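GTPase activator-like protein (PDB 5HIU) is the fungal counterpart of TSC2, represented here by its helical N-terminal part, and the full-length protein probably acts as a GTPase activator. Local coordinates at residues F115-H128 with K182-V194. Residues are numbered along the deposited sequence; the frame is centred on the assembly and turned at random.
Sequences FCYQLVALEQLTNH and KNLSQLFALVKDV
Leu119 packs against Gln186, and Leu190 against Glu123 and Leu122, where two nearly parallel helices, 115-126 and 179-198, meet in the elongated alpha-solenoid of the TSC2 N-terminal part. The segment axes cross at 20° and approach to 10.4 Å. Helix 139-163 lies between them in sequence and packs on both, through Leu122 and Leu187.

The apolar contacts come first. Leu119 lays CD1 alongside the aliphatic part of Gln186, 3.7 Å from Gln186 CG. Leu119 CD2 is modelled near Leu187 CB, but its position is doubtful. With CG anti to the backbone N (chi1 -170°), Leu190 brings its end toward helix 115-126. Leu190 CD1 lies 4.0 Å from Glu123 CA, and Leu190 CD2 meets Leu122 CD2.

Polar groups border this core. Extended Gln186 and Glu123 cross, and Gln186 NE2 donates to Glu123 OE1; the modelled length, 2.5 Å, is doubtful. Gln124 NE2 reaches the other carboxylate oxygen, OE2, on its anti lone pair.

A Schellman motif with Asn127 as C-prime residue ends helix 115-126. Beyond it the His128 carbonyl closely approaches a carbon, Asp193 CB, without bonding to the carboxylate.

At the N-terminal ends, Asn183 ND2 lies in the plane of the Phe115 ring, 3.8 Å from Phe115 CD2 at its edge.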
loop_
_atom_site.group_PDB
_atom_site.type_symbol
_atom_site.label_atom_id
_atom_site.label_comp_id
_atom_site.label_asym_id
_atom_site.label_seq_id
_atom_site.Cartn_x
_atom_site.Cartn_y
_atom_site.Cartn_z
ATOM N N PHE A 115 -17.611 5.044 16.417
ATOM C CA PHE A 115 -16.907 4.191 15.474
ATOM C C PHE A 115 -15.865 3.270 16.149
ATOM O O PHE A 115 -15.672 2.132 15.730
ATOM C CB PHE A 115 -16.269 5.055 14.381
ATOM C CG PHE A 115 -15.644 4.267 13.263
ATOM C CD1 PHE A 115 -16.432 3.582 12.355
ATOM C CD2 PHE A 115 -14.266 4.224 13.116
ATOM C CE1 PHE A 115 -15.863 2.874 11.317
ATOM C CE2 PHE A 115 -13.693 3.525 12.077
ATOM C CZ PHE A 115 -14.491 2.839 11.179
ATOM N N CYS A 116 -15.196 3.751 17.185
ATOM C CA CYS A 116 -14.169 2.955 17.843
ATOM C C CYS A 116 -14.813 1.663 18.345
ATOM O O CYS A 116 -14.299 0.572 18.110
ATOM C CB CYS A 116 -13.468 3.739 18.957
ATOM S SG CYS A 116 -14.549 4.332 20.286
ATOM N N TYR A 117 -15.984 1.784 18.965
ATOM C CA TYR A 117 -16.716 0.629 19.444
ATOM C C TYR A 117 -17.124 -0.350 18.329
ATOM O O TYR A 117 -17.011 -1.576 18.495
ATOM C CB TYR A 117 -17.950 1.107 20.201
ATOM C CG TYR A 117 -17.648 1.719 21.558
ATOM C CD1 TYR A 117 -17.138 0.939 22.587
ATOM C CD2 TYR A 117 -17.899 3.060 21.819
ATOM C CE1 TYR A 117 -16.864 1.473 23.822
ATOM C CE2 TYR A 117 -17.636 3.606 23.077
ATOM C CZ TYR A 117 -17.124 2.800 24.071
ATOM O OH TYR A 117 -16.851 3.304 25.324
ATOM N N GLN A 118 -17.594 0.179 17.200
ATOM C CA GLN A 118 -17.971 -0.668 16.069
ATOM C C GLN A 118 -16.794 -1.498 15.562
ATOM O O GLN A 118 -16.915 -2.705 15.377
ATOM C CB GLN A 118 -18.447 0.169 14.904
ATOM C CG GLN A 118 -19.584 1.085 15.206
ATOM C CD GLN A 118 -20.266 1.478 13.944
ATOM O OE1 GLN A 118 -19.942 2.498 13.363
ATOM N NE2 GLN A 118 -21.167 0.640 13.478
ATOM N N LEU A 119 -15.693 -0.794 15.294
ATOM C CA LEU A 119 -14.380 -1.340 14.958
ATOM C C LEU A 119 -14.037 -2.487 15.864
ATOM O O LEU A 119 -13.790 -3.593 15.400
ATOM C CB LEU A 119 -13.331 -0.272 15.255
ATOM C CG LEU A 119 -12.203 0.214 14.351
ATOM C CD1 LEU A 119 -11.277 -0.901 13.900
ATOM C CD2 LEU A 119 -12.722 0.947 13.137
ATOM N N VAL A 120 -14.029 -2.221 17.168
ATOM C CA VAL A 120 -13.647 -3.238 18.144
ATOM C C VAL A 120 -14.670 -4.395 18.126
ATOM O O VAL A 120 -14.302 -5.573 18.146
ATOM C CB VAL A 120 -13.513 -2.638 19.559
ATOM C CG1 VAL A 120 -13.392 -3.727 20.603
ATOM C CG2 VAL A 120 -12.319 -1.692 19.644
ATOM N N ALA A 121 -15.950 -4.058 18.058
ATOM C CA ALA A 121 -16.963 -5.085 17.991
ATOM C C ALA A 121 -16.676 -5.988 16.828
ATOM O O ALA A 121 -16.608 -7.218 16.979
ATOM C CB ALA A 121 -18.340 -4.477 17.837
ATOM N N LEU A 122 -16.498 -5.395 15.660
ATOM C CA LEU A 122 -16.311 -6.216 14.479
ATOM C C LEU A 122 -15.045 -7.065 14.628
ATOM O O LEU A 122 -15.052 -8.265 14.385
ATOM C CB LEU A 122 -16.256 -5.358 13.229
ATOM C CG LEU A 122 -16.196 -6.155 11.926
ATOM C CD1 LEU A 122 -17.355 -7.139 11.800
ATOM C CD2 LEU A 122 -16.212 -5.205 10.750
ATOM N N GLU A 123 -13.973 -6.423 15.068
ATOM C CA GLU A 123 -12.718 -7.089 15.307
ATOM C C GLU A 123 -12.917 -8.289 16.223
ATOM O O GLU A 123 -12.408 -9.371 15.925
ATOM C CB GLU A 123 -11.732 -6.083 15.895
ATOM C CG GLU A 123 -10.513 -6.656 16.585
ATOM C CD GLU A 123 -9.707 -5.563 17.265
ATOM O OE1 GLU A 123 -9.195 -4.703 16.530
ATOM O OE2 GLU A 123 -9.610 -5.549 18.520
ATOM N N GLN A 124 -13.667 -8.106 17.316
ATOM C CA GLN A 124 -13.923 -9.185 18.263
ATOM C C GLN A 124 -14.883 -10.203 17.726
ATOM O O GLN A 124 -14.732 -11.373 18.005
ATOM C CB GLN A 124 -14.470 -8.652 19.573
ATOM C CG GLN A 124 -13.474 -7.800 20.334
ATOM C CD GLN A 124 -12.168 -8.528 20.643
ATOM O OE1 GLN A 124 -12.164 -9.622 21.222
ATOM N NE2 GLN A 124 -11.047 -7.910 20.260
ATOM N N LEU A 125 -15.880 -9.768 16.966
ATOM C CA LEU A 125 -16.829 -10.694 16.356
ATOM C C LEU A 125 -16.090 -11.650 15.437
ATOM O O LEU A 125 -16.341 -12.858 15.442
ATOM C CB LEU A 125 -17.902 -9.941 15.561
ATOM C CG LEU A 125 -19.021 -10.785 14.947
ATOM C CD1 LEU A 125 -19.806 -11.461 16.055
ATOM C CD2 LEU A 125 -19.962 -10.000 14.036
ATOM N N THR A 126 -15.171 -11.102 14.655
ATOM C CA THR A 126 -14.448 -11.885 13.659
ATOM C C THR A 126 -13.200 -12.567 14.225
ATOM O O THR A 126 -12.606 -13.406 13.546
ATOM C CB THR A 126 -14.010 -11.000 12.483
ATOM O OG1 THR A 126 -13.152 -9.957 12.971
ATOM C CG2 THR A 126 -15.207 -10.371 11.807
ATOM N N ASN A 127 -12.801 -12.206 15.451
ATOM C CA ASN A 127 -11.574 -12.718 16.053
ATOM C C ASN A 127 -10.372 -12.215 15.264
ATOM O O ASN A 127 -9.516 -12.977 14.856
ATOM C CB ASN A 127 -11.592 -14.248 16.087
ATOM C CG ASN A 127 -10.351 -14.836 16.715
ATOM O OD1 ASN A 127 -9.747 -14.258 17.610
ATOM N ND2 ASN A 127 -9.973 -16.002 16.255
ATOM N N HIS A 128 -10.336 -10.913 15.039
ATOM C CA HIS A 128 -9.276 -10.266 14.259
ATOM C C HIS A 128 -9.246 -10.756 12.826
ATOM O O HIS A 128 -8.200 -10.974 12.262
ATOM C CB HIS A 128 -7.918 -10.416 14.955
ATOM C CG HIS A 128 -7.925 -9.877 16.344
ATOM N ND1 HIS A 128 -7.827 -8.530 16.610
ATOM C CD2 HIS A 128 -8.113 -10.487 17.541
ATOM C CE1 HIS A 128 -7.916 -8.334 17.913
ATOM N NE2 HIS A 128 -8.088 -9.507 18.504
ATOM N N LYS A 182 -5.768 6.610 15.297
ATOM C CA LYS A 182 -5.708 5.313 15.940
ATOM C C LYS A 182 -6.752 4.401 15.369
ATOM O O LYS A 182 -6.469 3.226 15.129
ATOM C CB LYS A 182 -5.867 5.457 17.447
ATOM C CG LYS A 182 -4.672 6.166 18.083
ATOM C CD LYS A 182 -5.048 6.965 19.311
ATOM C CE LYS A 182 -3.806 7.353 20.097
ATOM N NZ LYS A 182 -4.072 8.397 21.127
ATOM N N ASN A 183 -7.947 4.951 15.131
ATOM C CA ASN A 183 -9.052 4.203 14.520
ATOM C C ASN A 183 -8.669 3.668 13.149
ATOM O O ASN A 183 -8.902 2.504 12.824
ATOM C CB ASN A 183 -10.276 5.095 14.352
ATOM C CG ASN A 183 -11.056 5.267 15.631
ATOM O OD1 ASN A 183 -10.742 4.662 16.635
ATOM N ND2 ASN A 183 -12.105 6.086 15.587
ATOM N N LEU A 184 -8.085 4.559 12.356
ATOM C CA LEU A 184 -7.638 4.261 11.007
ATOM C C LEU A 184 -6.573 3.150 11.010
ATOM O O LEU A 184 -6.666 2.205 10.255
ATOM C CB LEU A 184 -7.126 5.551 10.359
ATOM C CG LEU A 184 -6.648 5.481 8.910
ATOM C CD1 LEU A 184 -7.766 5.069 7.969
ATOM C CD2 LEU A 184 -6.036 6.816 8.472
ATOM N N SER A 185 -5.588 3.231 11.890
ATOM C CA SER A 185 -4.613 2.146 11.967
ATOM C C SER A 185 -5.277 0.836 12.207
ATOM O O SER A 185 -4.968 -0.139 11.559
ATOM C CB SER A 185 -3.644 2.377 13.091
ATOM O OG SER A 185 -2.991 3.579 12.845
ATOM N N GLN A 186 -6.186 0.819 13.166
ATOM C CA GLN A 186 -6.734 -0.415 13.636
ATOM C C GLN A 186 -7.603 -1.062 12.563
ATOM O O GLN A 186 -7.636 -2.301 12.435
ATOM C CB GLN A 186 -7.532 -0.181 14.894
ATOM C CG GLN A 186 -8.000 -1.486 15.492
ATOM C CD GLN A 186 -8.535 -1.334 16.882
ATOM O OE1 GLN A 186 -8.644 -0.226 17.398
ATOM N NE2 GLN A 186 -8.875 -2.453 17.504
ATOM N N LEU A 187 -8.263 -0.216 11.774
ATOM C CA LEU A 187 -9.021 -0.668 10.645
ATOM C C LEU A 187 -8.124 -1.253 9.534
ATOM O O LEU A 187 -8.431 -2.331 8.994
ATOM C CB LEU A 187 -9.881 0.490 10.111
ATOM C CG LEU A 187 -10.722 0.255 8.866
ATOM C CD1 LEU A 187 -11.756 -0.840 9.042
ATOM C CD2 LEU A 187 -11.414 1.552 8.526
ATOM N N PHE A 188 -7.041 -0.558 9.185
ATOM C CA PHE A 188 -6.061 -1.095 8.229
ATOM C C PHE A 188 -5.594 -2.466 8.719
ATOM O O PHE A 188 -5.562 -3.432 7.951
ATOM C CB PHE A 188 -4.797 -0.210 8.115
ATOM C CG PHE A 188 -4.941 1.004 7.228
ATOM C CD1 PHE A 188 -5.338 0.885 5.927
ATOM C CD2 PHE A 188 -4.596 2.268 7.705
ATOM C CE1 PHE A 188 -5.432 1.990 5.118
ATOM C CE2 PHE A 188 -4.695 3.386 6.903
ATOM C CZ PHE A 188 -5.119 3.245 5.614
ATOM N N ALA A 189 -5.231 -2.555 9.990
ATOM C CA ALA A 189 -4.849 -3.861 10.547
ATOM C C ALA A 189 -5.968 -4.874 10.282
ATOM O O ALA A 189 -5.697 -5.973 9.840
ATOM C CB ALA A 189 -4.550 -3.774 12.040
ATOM N N LEU A 190 -7.222 -4.478 10.502
ATOM C CA LEU A 190 -8.349 -5.399 10.313
ATOM C C LEU A 190 -8.523 -5.810 8.874
ATOM O O LEU A 190 -8.882 -6.938 8.597
ATOM C CB LEU A 190 -9.654 -4.784 10.812
ATOM C CG LEU A 190 -10.858 -5.713 10.907
ATOM C CD1 LEU A 190 -10.609 -6.809 11.916
ATOM C CD2 LEU A 190 -12.084 -4.922 11.311
ATOM N N VAL A 191 -8.294 -4.882 7.963
ATOM C CA VAL A 191 -8.464 -5.149 6.537
ATOM C C VAL A 191 -7.365 -6.120 6.087
ATOM O O VAL A 191 -7.619 -7.061 5.343
ATOM C CB VAL A 191 -8.365 -3.858 5.710
ATOM C CG1 VAL A 191 -8.373 -4.173 4.242
ATOM C CG2 VAL A 191 -9.490 -2.911 6.032
ATOM N N LYS A 192 -6.142 -5.879 6.536
ATOM C CA LYS A 192 -5.036 -6.805 6.294
ATOM C C LYS A 192 -5.399 -8.240 6.748
ATOM O O LYS A 192 -5.184 -9.190 6.012
ATOM C CB LYS A 192 -3.785 -6.284 7.010
ATOM C CG LYS A 192 -2.493 -7.020 6.739
ATOM C CD LYS A 192 -1.450 -6.674 7.804
ATOM C CE LYS A 192 -0.306 -7.690 7.848
ATOM N NZ LYS A 192 0.793 -7.278 8.763
ATOM N N ASP A 193 -5.981 -8.387 7.933
ATOM C CA ASP A 193 -6.263 -9.718 8.491
ATOM C C ASP A 193 -7.434 -10.442 7.829
ATOM O O ASP A 193 -7.446 -11.688 7.714
ATOM C CB ASP A 193 -6.537 -9.605 9.974
ATOM C CG ASP A 193 -5.320 -9.152 10.742
ATOM O OD1 ASP A 193 -4.228 -9.106 10.137
ATOM O OD2 ASP A 193 -5.446 -8.845 11.944
ATOM N N VAL A 194 -8.422 -9.666 7.392
ATOM C CA VAL A 194 -9.570 -10.247 6.752
ATOM C C VAL A 194 -9.125 -10.796 5.409
ATOM O O VAL A 194 -9.538 -11.867 5.018
ATOM C CB VAL A 194 -10.719 -9.240 6.680
ATOM C CG1 VAL A 194 -11.860 -9.785 5.841
ATOM C CG2 VAL A 194 -11.231 -8.963 8.092
#